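Local coordinates for protein Aac(6')-ib (Escherichia coli, PDB 2BUE) that probably transfers the acetyl group of acetyl-CoA to the 6'-amino group of aminoglycoside antibiotics such as kanamycin B, conferring resistance to them, at residues 92-98 with 114-120; 132-137 with 166-172; 150-156 with 185-191. The protein carries 2 engineered substitutions. All blocks are in the same frame, centred on the assembly; numbering follows the deposited sequence.

Contact 1 of 3, residues 92-98 with 114-120; sequences YAQSYVA and VRGIDQL. With RIO (ribostamycin), chain C.
Across two antiparallel strands at the centre of the GNAT acetyltransferase sheet, Q94 and D118 form a hydrogen-bonded pair whose side chains cross on the face that carries ribostamycin. The amide and carboxylate planes stand 71° apart: NE2 of Q94 gives an N-H lying close to its own amide plane, but meets OD2 of D118 from above the carboxylate, at 2.9 Å. The same NE2 also donates to O3 of the drug. The amide is held at both ends, since OH of Y92 donates to OE1 of Q94 in the carbonyl plane, on a lone pair, at 2.8 Å. OD1 of D118 accepts from both N2 and N3 of ribostamycin, each at 2.8 Å; N2 also donates to OD1 of D155.

Y96 leans over the neighbouring strand. With CG between the backbone N and the carbonyl carbon (chi1 58°), the ring reaches across G116, whose CA makes a CH-pi contact 3.6 Å from the ring centroid. N1 of ribostamycin lies over the opposite face, and the ring of W106 also meets this tyrosine. At the far end, R115 runs alongside V97, with CG2 of V97 over one face of the guanidinium. NH1 of R115, which also donates to O of P112, and the backbone N of A98 approach O of V114 from opposite faces of its carbonyl plane, the latter at 3.2 Å.

Contact 2 of 3, residues 132-137 with 166-172; sequences GTKLVR and CYEKAGF. With COA (coenzyme A), chain B.
At its edge the R137 guanidinium, in the conformer given, donates from NH2 to O of K169 at 2.9 Å, from above the carbonyl plane; over the centre of one face lies CG2 of T133, one turn earlier on the same helix. The Y167 ring turns an edge to V136, CG1 of V136 lying 3.9 Å from CD1 of Y167, and the coenzyme A sulfur S1P is near its plane too. CG1 of V136, anti to the backbone N (chi1 178°), also packs against CB of A170 at 3.5 Å and against CE2 of F172.

On the coenzyme side, T133 grips one pyrophosphate oxygen twice, through its N and its OG1, the latter 2.7 Å from O1A, and N of G132 holds O4A. This is the pyrophosphate-binding helix start of GNAT enzymes. The K169 chain, bent at chi3, crosses T133 and brings NZ to O8A of the 3'-phosphate at 2.7 Å.

A Schellman motif with G171 as C-prime residue ends helix 161-169, which packs here against the start of helix 131-144. Both helices lie against the sheet: V136 touches Q119 of strand 114-121, Y167 and F172 rest on strands 114-121, 151-154 and 183-191, and OH of Y167 is hydrogen-bonded to Q119.

Contact 3 of 3, residues 150-156 with 185-191; sequences TKIQTDP and AVYMVQT. With RIO (ribostamycin), chain C.
Q153 and Y187 make the side-chain hydrogen bond of this contact: OH of Y187 donates to OE1 of Q153 at 2.6 Å, approaching from above the amide's carbonyl plane. The amide stands nearly upright to the ring, at 87°, and places OE1 at the ring edge, in its plane. With the first torsion of Y187 at -169°, CG is anti to the backbone N and the ring swings back across the partner strand. A water bridges the same phenol to NZ of K151, while NE2 of Q153 bonds to OH of Y96.

Backbone bonds run in antiparallel pairs, I152 with Q190 and T154 with M188, and continue past the strand end as N of V186 donates to O of P156 at 2.9 Å. In the seven-stranded mixed GNAT sheet, strand 151-154 lies between its parallel neighbour 114-121 and the antiparallel 183-191.

Apolar packing occurs on both faces. CD of K151 lies against V189 and CG2 of T191; on the face of I152 and T154, CG2 of T154 runs beside CB of M188 at 3.8 Å, and SD of M188 meets CG of P156 at 3.7 Å, the two side chains crossing at about a right angle.

Ligand bonds come from D155: its OD1 accepts from N2 of ribostamycin at 2.8 Å, and a weak bond runs from N2 to OD2.

Contact 1 comes first along the chain and is complete before the others begin; contacts 2 and 3 interleave, with segments in the order 132-137, 150-156, 166-172, 185-191. Contacts 1 and 3 share one mixed sheet, their centres about 10 Å apart, where strands 114-121 and 151-154 are neighbours; R115 O and Q153 N probably join them by a hydrogen bond. Contact 2, about 13 Å and 11 Å from the centres of contacts 1 and 3, packs two helices against that sheet, with F172 reaching I117 and I152. Contacts 1 and 3 hold ribostamycin and also touch coenzyme A, whose pyrophosphate and 3'-phosphate contact 2 binds, so together they bring acceptor and cofactor to one site.

Contact 1 of 3, residues 92-98 with 114-120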
loop_
_atom_site.group_PDB
_atom_site.type_symbol
_atom_site.label_atom_id
_atom_site.label_comp_id
_atom_site.label_asym_id
_atom_site.label_seq_id
_atom_site.Cartn_x
_atom_site.Cartn_y
_atom_site.Cartn_z
ATOM N N TYR A 92 -2.674 -2.242 -7.747
ATOM C CA TYR A 92 -3.585 -2.292 -6.619
ATOM C C TYR A 92 -2.899 -1.583 -5.457
ATOM O O TYR A 92 -1.699 -1.743 -5.264
ATOM C CB TYR A 92 -3.879 -3.750 -6.223
ATOM C CG TYR A 92 -4.575 -3.876 -4.884
ATOM C CD1 TYR A 92 -5.970 -3.796 -4.788
ATOM C CD2 TYR A 92 -3.835 -4.084 -3.701
ATOM C CE1 TYR A 92 -6.613 -3.910 -3.537
ATOM C CE2 TYR A 92 -4.470 -4.188 -2.432
ATOM C CZ TYR A 92 -5.870 -4.096 -2.381
ATOM O OH TYR A 92 -6.525 -4.209 -1.178
ATOM N N ALA A 93 -3.657 -0.826 -4.674
ATOM C CA ALA A 93 -3.111 -0.268 -3.443
ATOM C C ALA A 93 -4.170 -0.331 -2.353
ATOM O O ALA A 93 -5.369 -0.528 -2.633
ATOM C CB ALA A 93 -2.616 1.179 -3.663
ATOM N N GLN A 94 -3.728 -0.191 -1.118
ATOM C CA GLN A 94 -4.676 -0.112 -0.006
ATOM C C GLN A 94 -4.102 0.808 1.046
ATOM O O GLN A 94 -2.866 0.918 1.175
ATOM C CB GLN A 94 -4.980 -1.495 0.575
ATOM C CG GLN A 94 -3.725 -2.250 1.042
ATOM C CD GLN A 94 -4.039 -3.621 1.614
ATOM O OE1 GLN A 94 -4.938 -4.334 1.133
ATOM N NE2 GLN A 94 -3.264 -4.021 2.615
ATOM N N SER A 95 -4.994 1.510 1.747
ATOM C CA SER A 95 -4.607 2.256 2.931
ATOM C C SER A 95 -5.371 1.691 4.133
ATOM O O SER A 95 -6.476 1.140 3.984
ATOM C CB SER A 95 -4.892 3.755 2.778
ATOM O OG SER A 95 -6.277 4.001 2.570
ATOM N N TYR A 96 -4.814 1.837 5.327
ATOM C CA TYR A 96 -5.470 1.293 6.506
ATOM C C TYR A 96 -5.254 2.206 7.700
ATOM O O TYR A 96 -4.255 2.954 7.759
ATOM C CB TYR A 96 -5.046 -0.180 6.804
ATOM C CG TYR A 96 -3.552 -0.334 7.012
ATOM C CD1 TYR A 96 -2.993 -0.118 8.283
ATOM C CD2 TYR A 96 -2.700 -0.697 5.946
ATOM C CE1 TYR A 96 -1.615 -0.221 8.500
ATOM C CE2 TYR A 96 -1.288 -0.806 6.175
ATOM C CZ TYR A 96 -0.776 -0.564 7.442
ATOM O OH TYR A 96 0.573 -0.651 7.710
ATOM N N VAL A 97 -6.211 2.168 8.627
ATOM C CA VAL A 97 -6.035 2.849 9.906
ATOM C C VAL A 97 -5.207 1.922 10.795
ATOM O O VAL A 97 -5.666 0.853 11.197
ATOM C CB VAL A 97 -7.411 3.170 10.567
ATOM C CG1 VAL A 97 -7.187 3.848 11.947
ATOM C CG2 VAL A 97 -8.229 4.084 9.631
ATOM N N ALA A 98 -3.997 2.350 11.149
ATOM C CA ALA A 98 -3.091 1.470 11.893
ATOM C C ALA A 98 -3.664 1.040 13.271
ATOM O O ALA A 98 -3.600 -0.125 13.636
ATOM C CB ALA A 98 -1.722 2.139 12.050
ATOM N N VAL A 114 -2.740 7.854 12.179
ATOM C CA VAL A 114 -1.711 7.136 11.431
ATOM C C VAL A 114 -2.368 6.207 10.384
ATOM O O VAL A 114 -3.292 5.447 10.711
ATOM C CB VAL A 114 -0.764 6.343 12.374
ATOM C CG1 VAL A 114 0.254 5.553 11.548
ATOM C CG2 VAL A 114 -0.050 7.308 13.336
ATOM N N ARG A 115 -1.917 6.303 9.129
ATOM C CA ARG A 115 -2.426 5.457 8.041
ATOM C C ARG A 115 -1.261 4.674 7.464
ATOM O O ARG A 115 -0.176 5.235 7.332
ATOM C CB ARG A 115 -3.021 6.282 6.902
ATOM C CG ARG A 115 -4.162 7.182 7.333
ATOM C CD ARG A 115 -5.470 6.375 7.474
ATOM N NE ARG A 115 -6.523 7.241 8.018
ATOM C CZ ARG A 115 -6.692 7.473 9.317
ATOM N NH1 ARG A 115 -5.888 6.913 10.226
ATOM N NH2 ARG A 115 -7.663 8.281 9.719
ATOM N N GLY A 116 -1.480 3.398 7.148
ATOM C CA GLY A 116 -0.435 2.652 6.456
ATOM C C GLY A 116 -0.866 2.375 5.031
ATOM O O GLY A 116 -2.056 2.470 4.700
ATOM N N ILE A 117 0.092 2.015 4.195
ATOM C CA ILE A 117 -0.194 1.684 2.802
ATOM C C ILE A 117 0.532 0.403 2.374
ATOM O O ILE A 117 1.603 0.058 2.926
ATOM C CB ILE A 117 0.183 2.838 1.854
ATOM C CG1 ILE A 117 1.680 3.197 1.989
ATOM C CG2 ILE A 117 -0.687 4.089 2.163
ATOM C CD1 ILE A 117 2.194 4.171 0.881
ATOM N N ASP A 118 -0.051 -0.246 1.372
ATOM C CA ASP A 118 0.581 -1.400 0.684
ATOM C C ASP A 118 0.184 -1.258 -0.771
ATOM O O ASP A 118 -0.885 -0.723 -1.074
ATOM C CB ASP A 118 0.034 -2.723 1.214
ATOM C CG ASP A 118 0.198 -2.875 2.715
ATOM O OD1 ASP A 118 1.326 -3.140 3.169
ATOM O OD2 ASP A 118 -0.816 -2.730 3.418
ATOM N N GLN A 119 1.036 -1.700 -1.688
ATOM C CA GLN A 119 0.685 -1.579 -3.099
ATOM C C GLN A 119 1.511 -2.500 -3.984
ATOM O O GLN A 119 2.535 -3.057 -3.561
ATOM C CB GLN A 119 0.789 -0.116 -3.590
ATOM C CG GLN A 119 2.180 0.378 -3.869
ATOM C CD GLN A 119 3.025 0.484 -2.649
ATOM O OE1 GLN A 119 2.587 0.993 -1.606
ATOM N NE2 GLN A 119 4.279 0.038 -2.769
ATOM N N LEU A 120 0.995 -2.695 -5.186
ATOM C CA LEU A 120 1.652 -3.548 -6.174
ATOM C C LEU A 120 1.350 -3.005 -7.575
ATOM O O LEU A 120 0.284 -2.428 -7.823
ATOM C CB LEU A 120 1.178 -5.002 -6.038
ATOM C CG LEU A 120 -0.318 -5.267 -6.308
ATOM C CD1 LEU A 120 -0.558 -5.593 -7.792
ATOM C CD2 LEU A 120 -0.854 -6.384 -5.412
HETATM O O1 RIO C . -3.818 -7.593 1.707
HETATM C C1 RIO C . -5.147 -7.426 2.223
HETATM C C2 RIO C . -5.285 -8.277 3.492
HETATM O O2 RIO C . -4.026 -8.418 4.181
HETATM C C3 RIO C . -3.903 -7.385 5.171
HETATM O O3 RIO C . -2.947 -6.389 4.752
HETATM C C4 RIO C . -1.869 -6.146 5.739
HETATM C C5 RIO C . -2.281 -5.083 6.798
HETATM O O4 RIO C . -3.392 -5.539 7.551
HETATM C C6 RIO C . -1.144 -4.675 7.751
HETATM N N1 RIO C . -1.607 -3.532 8.592
HETATM C C7 RIO C . 0.106 -4.237 6.941
HETATM C C8 RIO C . 0.546 -5.365 5.984
HETATM N N2 RIO C . 1.791 -4.936 5.287
HETATM C C9 RIO C . -0.594 -5.704 4.962
HETATM O O5 RIO C . -0.109 -6.864 4.225
HETATM C C10 RIO C . -0.406 -6.823 2.829
HETATM O O6 RIO C . 0.576 -6.104 2.123
HETATM C C11 RIO C . 1.906 -6.732 2.046
HETATM C C12 RIO C . 2.742 -5.844 1.094
HETATM N N3 RIO C . 3.195 -4.629 1.788
HETATM C C13 RIO C . 1.809 -8.190 1.503
HETATM O O7 RIO C . 3.121 -8.793 1.616
HETATM C C14 RIO C . 0.772 -8.996 2.323
HETATM O O8 RIO C . 0.661 -10.378 1.877
HETATM C C15 RIO C . -0.591 -8.285 2.324
HETATM N N4 RIO C . -1.582 -8.985 3.141
HETATM C C16 RIO C . -5.335 -6.827 5.378
HETATM O O9 RIO C . -5.681 -7.084 6.730
HETATM C C17 RIO C . -6.239 -7.745 4.537
HETATM O O10 RIO C . -6.640 -8.862 5.379
HETATM O O HOH W 1 2.070 -1.020 5.564
#

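Contact 2 of 3, residues 132-137 with 166-172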
loop_
_atom_site.group_PDB
_atom_site.type_symbol
_atom_site.label_atom_id
_atom_site.label_comp_id
_atom_site.label_asym_id
_atom_site.label_seq_id
_atom_site.Cartn_x
_atom_site.Cartn_y
_atom_site.Cartn_z
ATOM N N GLY A 132 5.923 2.905 -9.701
ATOM C CA GLY A 132 5.622 2.623 -8.291
ATOM C C GLY A 132 5.818 3.858 -7.414
ATOM O O GLY A 132 4.988 4.151 -6.548
ATOM N N THR A 133 6.903 4.599 -7.651
ATOM C CA THR A 133 7.130 5.868 -6.949
ATOM C C THR A 133 5.968 6.858 -7.215
ATOM O O THR A 133 5.445 7.469 -6.275
ATOM C CB THR A 133 8.519 6.471 -7.321
ATOM O OG1 THR A 133 9.543 5.547 -6.926
ATOM C CG2 THR A 133 8.761 7.775 -6.582
ATOM N N LYS A 134 5.549 6.993 -8.470
ATOM C CA LYS A 134 4.372 7.826 -8.797
ATOM C C LYS A 134 3.104 7.395 -8.047
ATOM O O LYS A 134 2.373 8.226 -7.509
ATOM C CB LYS A 134 4.110 7.795 -10.302
ATOM C CG LYS A 134 5.093 8.621 -11.060
ATOM C CD LYS A 134 4.952 8.404 -12.547
ATOM C CE LYS A 134 6.030 9.168 -13.289
ATOM N NZ LYS A 134 5.600 10.582 -13.474
ATOM N N LEU A 135 2.863 6.084 -8.033
ATOM C CA LEU A 135 1.706 5.522 -7.348
ATOM C C LEU A 135 1.768 5.871 -5.851
ATOM O O LEU A 135 0.797 6.399 -5.276
ATOM C CB LEU A 135 1.656 4.003 -7.578
ATOM C CG LEU A 135 0.433 3.224 -7.094
ATOM C CD1 LEU A 135 0.473 1.825 -7.699
ATOM C CD2 LEU A 135 0.382 3.146 -5.552
ATOM N N VAL A 136 2.914 5.602 -5.217
ATOM C CA VAL A 136 3.072 5.900 -3.794
ATOM C C VAL A 136 2.886 7.404 -3.518
ATOM O O VAL A 136 2.134 7.775 -2.615
ATOM C CB VAL A 136 4.375 5.325 -3.236
ATOM C CG1 VAL A 136 4.535 5.708 -1.763
ATOM C CG2 VAL A 136 4.329 3.773 -3.384
ATOM N N ARG A 137 3.492 8.259 -4.334
ATOM C CA ARG A 137 3.312 9.710 -4.160
ATOM C C ARG A 137 1.827 10.109 -4.239
ATOM O O ARG A 137 1.345 10.921 -3.448
ATOM C CB ARG A 137 4.157 10.481 -5.177
ATOM C CG ARG A 137 5.651 10.389 -4.895
ATOM C CD ARG A 137 6.457 11.152 -5.922
ATOM N NE ARG A 137 7.876 11.131 -5.596
ATOM C CZ ARG A 137 8.853 11.373 -6.464
ATOM N NH1 ARG A 137 8.573 11.663 -7.727
ATOM N NH2 ARG A 137 10.113 11.312 -6.075
ATOM N N CYS A 166 11.834 2.394 -3.455
ATOM C CA CYS A 166 10.667 3.106 -4.001
ATOM C C CYS A 166 10.061 4.013 -2.911
ATOM O O CYS A 166 9.809 5.203 -3.143
ATOM C CB CYS A 166 9.637 2.099 -4.498
ATOM S SG CYS A 166 8.040 2.818 -4.926
ATOM N N TYR A 167 9.863 3.448 -1.717
ATOM C CA TYR A 167 9.277 4.217 -0.622
ATOM C C TYR A 167 10.134 5.427 -0.233
ATOM O O TYR A 167 9.613 6.517 0.007
ATOM C CB TYR A 167 9.003 3.333 0.597
ATOM C CG TYR A 167 7.790 2.432 0.444
ATOM C CD1 TYR A 167 6.526 2.992 0.132
ATOM C CD2 TYR A 167 7.872 1.053 0.717
ATOM C CE1 TYR A 167 5.365 2.192 0.030
ATOM C CE2 TYR A 167 6.721 0.231 0.592
ATOM C CZ TYR A 167 5.467 0.827 0.247
ATOM O OH TYR A 167 4.279 0.101 0.113
ATOM N N GLU A 168 11.450 5.223 -0.184
ATOM C CA GLU A 168 12.387 6.335 0.071
ATOM C C GLU A 168 12.256 7.430 -0.986
ATOM O O GLU A 168 12.196 8.613 -0.643
ATOM C CB GLU A 168 13.826 5.812 0.130
ATOM C CG GLU A 168 14.114 5.016 1.394
ATOM C CD GLU A 168 15.580 4.640 1.497
ATOM O OE1 GLU A 168 16.211 4.458 0.424
ATOM O OE2 GLU A 168 16.085 4.525 2.638
ATOM N N LYS A 169 12.200 7.035 -2.257
ATOM C CA LYS A 169 12.040 7.996 -3.361
ATOM C C LYS A 169 10.727 8.781 -3.235
ATOM O O LYS A 169 10.645 9.960 -3.607
ATOM C CB LYS A 169 12.109 7.289 -4.710
ATOM C CG LYS A 169 13.499 6.763 -5.026
ATOM C CD LYS A 169 13.702 6.599 -6.506
ATOM C CE LYS A 169 12.882 5.484 -7.035
ATOM N NZ LYS A 169 12.766 5.547 -8.525
ATOM N N ALA A 170 9.711 8.131 -2.674
ATOM C CA ALA A 170 8.420 8.787 -2.430
ATOM C C ALA A 170 8.317 9.563 -1.103
ATOM O O ALA A 170 7.213 10.019 -0.738
ATOM C CB ALA A 170 7.289 7.761 -2.526
ATOM N N GLY A 171 9.421 9.675 -0.359
ATOM C CA GLY A 171 9.497 10.553 0.824
ATOM C C GLY A 171 9.424 9.850 2.176
ATOM O O GLY A 171 9.349 10.502 3.215
ATOM N N PHE A 172 9.419 8.515 2.173
ATOM C CA PHE A 172 9.399 7.773 3.423
ATOM C C PHE A 172 10.817 7.649 3.979
ATOM O O PHE A 172 11.790 7.657 3.219
ATOM C CB PHE A 172 8.804 6.372 3.217
ATOM C CG PHE A 172 7.310 6.379 3.049
ATOM C CD1 PHE A 172 6.483 6.124 4.154
ATOM C CD2 PHE A 172 6.736 6.640 1.795
ATOM C CE1 PHE A 172 5.090 6.150 4.027
ATOM C CE2 PHE A 172 5.357 6.658 1.657
ATOM C CZ PHE A 172 4.534 6.411 2.772
HETATM N N1A COA B . 17.012 -4.237 -5.492
HETATM C C2A COA B . 17.265 -3.053 -4.936
HETATM N N3A COA B . 16.880 -1.925 -5.514
HETATM C C4A COA B . 16.223 -1.968 -6.687
HETATM C C5A COA B . 15.944 -3.179 -7.297
HETATM C C6A COA B . 16.357 -4.343 -6.667
HETATM N N6A COA B . 16.098 -5.527 -7.233
HETATM N N7A COA B . 15.294 -2.936 -8.434
HETATM C C8A COA B . 15.168 -1.617 -8.546
HETATM N N9A COA B . 15.740 -1.032 -7.487
HETATM C C1B COA B . 15.795 0.399 -7.214
HETATM C C2B COA B . 15.608 1.089 -8.550
HETATM O O2B COA B . 16.902 1.356 -9.101
HETATM C C3B COA B . 14.848 2.348 -8.142
HETATM O O3B COA B . 15.750 3.261 -7.509
HETATM P P3B COA B . 16.520 4.380 -8.356
HETATM O O7A COA B . 17.195 5.326 -7.227
HETATM O O8A COA B . 15.393 5.259 -9.093
HETATM O O9A COA B . 17.512 3.784 -9.293
HETATM C C4B COA B . 13.903 1.819 -7.052
HETATM O O4B COA B . 14.553 0.651 -6.481
HETATM C C5B COA B . 12.451 1.477 -7.396
HETATM O O5B COA B . 11.690 2.635 -7.764
HETATM P P1A COA B . 10.517 2.452 -8.880
HETATM O O1A COA B . 9.529 3.587 -8.777
HETATM O O2A COA B . 11.049 2.126 -10.227
HETATM O O3A COA B . 9.817 1.146 -8.294
HETATM P P2A COA B . 8.685 0.291 -9.099
HETATM O O4A COA B . 8.067 1.153 -10.125
HETATM O O5A COA B . 9.206 -1.060 -9.462
HETATM O O6A COA B . 7.621 0.097 -7.892
HETATM C CBP COA B . 6.946 -1.655 -6.347
HETATM C CCP COA B . 7.984 -0.553 -6.644
HETATM C CDP COA B . 7.370 -2.368 -5.041
HETATM C CEP COA B . 5.556 -0.989 -6.171
HETATM C CAP COA B . 6.914 -2.670 -7.540
HETATM O OAP COA B . 8.254 -3.068 -7.900
HETATM C C9P COA B . 6.023 -3.901 -7.263
HETATM O O9P COA B . 4.795 -3.783 -7.261
HETATM N N8P COA B . 6.677 -5.063 -7.039
HETATM C C7P COA B . 5.981 -6.340 -6.758
HETATM C C6P COA B . 5.064 -6.218 -5.513
HETATM C C5P COA B . 5.741 -5.561 -4.285
HETATM O O5P COA B . 6.924 -5.775 -4.005
HETATM N N4P COA B . 4.950 -4.764 -3.548
HETATM C C3P COA B . 5.483 -4.049 -2.367
HETATM C C2P COA B . 5.409 -4.871 -1.082
HETATM S S1P COA B . 5.931 -3.898 0.402
#

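Contact 3 of 3, residues 150-156 with 185-191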
loop_
_atom_site.group_PDB
_atom_site.type_symbol
_atom_site.label_atom_id
_atom_site.label_comp_id
_atom_site.label_asym_id
_atom_site.label_seq_id
_atom_site.Cartn_x
_atom_site.Cartn_y
_atom_site.Cartn_z
ATOM N N THR A 150 -2.169 12.074 10.191
ATOM C CA THR A 150 -1.001 12.729 10.812
ATOM C C THR A 150 0.339 12.239 10.258
ATOM O O THR A 150 1.338 12.971 10.234
ATOM C CB THR A 150 -0.989 12.447 12.316
ATOM O OG1 THR A 150 -1.117 11.030 12.543
ATOM C CG2 THR A 150 -2.160 13.202 12.999
ATOM N N LYS A 151 0.332 10.992 9.804
ATOM C CA LYS A 151 1.580 10.322 9.419
ATOM C C LYS A 151 1.212 9.099 8.598
ATOM O O LYS A 151 0.182 8.477 8.876
ATOM C CB LYS A 151 2.295 9.848 10.700
ATOM C CG LYS A 151 3.628 9.144 10.429
ATOM C CD LYS A 151 4.386 8.959 11.745
ATOM C CE LYS A 151 3.792 7.847 12.593
ATOM N NZ LYS A 151 4.422 7.781 13.989
ATOM N N ILE A 152 2.006 8.807 7.567
ATOM C CA ILE A 152 1.785 7.573 6.814
ATOM C C ILE A 152 2.932 6.637 7.122
ATOM O O ILE A 152 4.066 7.078 7.298
ATOM C CB ILE A 152 1.642 7.827 5.311
ATOM C CG1 ILE A 152 0.580 8.918 5.068
ATOM C CG2 ILE A 152 1.271 6.537 4.570
ATOM C CD1 ILE A 152 0.602 9.475 3.672
ATOM N N GLN A 153 2.599 5.349 7.244
ATOM C CA GLN A 153 3.618 4.314 7.497
ATOM C C GLN A 153 3.575 3.272 6.404
ATOM O O GLN A 153 2.553 3.105 5.695
ATOM C CB GLN A 153 3.411 3.634 8.857
ATOM C CG GLN A 153 2.116 2.789 8.885
ATOM C CD GLN A 153 1.894 2.078 10.211
ATOM O OE1 GLN A 153 2.139 2.635 11.294
ATOM N NE2 GLN A 153 1.381 0.858 10.134
ATOM N N THR A 154 4.677 2.545 6.259
ATOM C CA THR A 154 4.650 1.319 5.453
ATOM C C THR A 154 5.670 0.344 6.060
ATOM O O THR A 154 6.498 0.766 6.862
ATOM C CB THR A 154 4.907 1.580 3.965
ATOM O OG1 THR A 154 4.563 0.401 3.195
ATOM C CG2 THR A 154 6.345 2.005 3.724
ATOM N N ASP A 155 5.580 -0.923 5.674
ATOM C CA ASP A 155 6.292 -1.986 6.392
ATOM C C ASP A 155 6.817 -3.081 5.442
ATOM O O ASP A 155 6.481 -4.262 5.618
ATOM C CB ASP A 155 5.410 -2.569 7.504
ATOM C CG ASP A 155 4.202 -3.365 6.962
ATOM O OD1 ASP A 155 3.742 -3.058 5.835
ATOM O OD2 ASP A 155 3.768 -4.316 7.648
ATOM N N PRO A 156 7.648 -2.691 4.451
ATOM C CA PRO A 156 8.171 -3.687 3.518
ATOM C C PRO A 156 9.004 -4.749 4.238
ATOM O O PRO A 156 9.585 -4.483 5.283
ATOM C CB PRO A 156 9.071 -2.870 2.577
ATOM C CG PRO A 156 9.466 -1.617 3.411
ATOM C CD PRO A 156 8.184 -1.337 4.195
ATOM N N ALA A 185 9.738 -6.467 9.821
ATOM C CA ALA A 185 9.530 -5.548 8.730
ATOM C C ALA A 185 10.347 -4.295 8.965
ATOM O O ALA A 185 10.685 -3.968 10.110
ATOM C CB ALA A 185 8.030 -5.177 8.604
ATOM N N VAL A 186 10.665 -3.606 7.876
ATOM C CA VAL A 186 11.354 -2.325 7.984
ATOM C C VAL A 186 10.265 -1.258 8.103
ATOM O O VAL A 186 9.579 -0.973 7.126
ATOM C CB VAL A 186 12.276 -2.069 6.791
ATOM C CG1 VAL A 186 12.937 -0.692 6.896
ATOM C CG2 VAL A 186 13.359 -3.184 6.731
ATOM N N TYR A 187 10.120 -0.696 9.304
ATOM C CA TYR A 187 9.098 0.321 9.550
ATOM C C TYR A 187 9.564 1.644 8.932
ATOM O O TYR A 187 10.658 2.144 9.231
ATOM C CB TYR A 187 8.902 0.480 11.043
ATOM C CG TYR A 187 7.703 1.310 11.361
ATOM C CD1 TYR A 187 6.410 0.880 10.992
ATOM C CD2 TYR A 187 7.846 2.521 12.025
ATOM C CE1 TYR A 187 5.274 1.661 11.305
ATOM C CE2 TYR A 187 6.718 3.321 12.329
ATOM C CZ TYR A 187 5.452 2.888 11.951
ATOM O OH TYR A 187 4.374 3.702 12.230
ATOM N N MET A 188 8.731 2.207 8.055
ATOM C CA MET A 188 9.063 3.453 7.357
ATOM C C MET A 188 7.922 4.444 7.528
ATOM O O MET A 188 6.766 4.052 7.504
ATOM C CB MET A 188 9.253 3.182 5.862
ATOM C CG MET A 188 10.380 2.150 5.595
ATOM S SD MET A 188 10.650 1.891 3.844
ATOM C CE MET A 188 11.405 3.423 3.330
ATOM N N VAL A 189 8.254 5.724 7.651
ATOM C CA VAL A 189 7.214 6.739 7.869
ATOM C C VAL A 189 7.465 8.013 7.069
ATOM O O VAL A 189 8.605 8.339 6.687
ATOM C CB VAL A 189 7.027 7.084 9.390
ATOM C CG1 VAL A 189 6.750 5.853 10.247
ATOM C CG2 VAL A 189 8.195 7.911 9.936
ATOM N N GLN A 190 6.376 8.750 6.849
ATOM C CA GLN A 190 6.409 10.088 6.278
ATOM C C GLN A 190 5.380 10.915 7.064
ATOM O O GLN A 190 4.199 10.600 7.040
ATOM C CB GLN A 190 6.025 10.032 4.804
ATOM C CG GLN A 190 6.191 11.348 4.102
ATOM C CD GLN A 190 6.007 11.283 2.601
ATOM O OE1 GLN A 190 5.905 10.195 1.971
ATOM N NE2 GLN A 190 6.004 12.456 1.994
ATOM N N THR A 191 5.825 11.944 7.788
ATOM C CA THR A 191 4.914 12.761 8.604
ATOM C C THR A 191 4.271 13.857 7.756
ATOM O O THR A 191 4.792 14.234 6.711
ATOM C CB THR A 191 5.658 13.468 9.765
ATOM O OG1 THR A 191 6.613 14.390 9.214
ATOM C CG2 THR A 191 6.370 12.420 10.680
HETATM O O1 RIO C . -3.818 -7.593 1.707
HETATM C C1 RIO C . -5.147 -7.426 2.223
HETATM C C2 RIO C . -5.285 -8.277 3.492
HETATM O O2 RIO C . -4.026 -8.418 4.181
HETATM C C3 RIO C . -3.903 -7.385 5.171
HETATM O O3 RIO C . -2.947 -6.389 4.752
HETATM C C4 RIO C . -1.869 -6.146 5.739
HETATM C C5 RIO C . -2.281 -5.083 6.798
HETATM O O4 RIO C . -3.392 -5.539 7.551
HETATM C C6 RIO C . -1.144 -4.675 7.751
HETATM N N1 RIO C . -1.607 -3.532 8.592
HETATM C C7 RIO C . 0.106 -4.237 6.941
HETATM C C8 RIO C . 0.546 -5.365 5.984
HETATM N N2 RIO C . 1.791 -4.936 5.287
HETATM C C9 RIO C . -0.594 -5.704 4.962
HETATM O O5 RIO C . -0.109 -6.864 4.225
HETATM C C10 RIO C . -0.406 -6.823 2.829
HETATM O O6 RIO C . 0.576 -6.104 2.123
HETATM C C11 RIO C . 1.906 -6.732 2.046
HETATM C C12 RIO C . 2.742 -5.844 1.094
HETATM N N3 RIO C . 3.195 -4.629 1.788
HETATM C C13 RIO C . 1.809 -8.190 1.503
HETATM O O7 RIO C . 3.121 -8.793 1.616
HETATM C C14 RIO C . 0.772 -8.996 2.323
HETATM O O8 RIO C . 0.661 -10.378 1.877
HETATM C C15 RIO C . -0.591 -8.285 2.324
HETATM N N4 RIO C . -1.582 -8.985 3.141
HETATM C C16 RIO C . -5.335 -6.827 5.378
HETATM O O9 RIO C . -5.681 -7.084 6.730
HETATM C C17 RIO C . -6.239 -7.745 4.537
HETATM O O10 RIO C . -6.640 -8.862 5.379
HETATM O O HOH W 2 3.520 5.111 14.647
#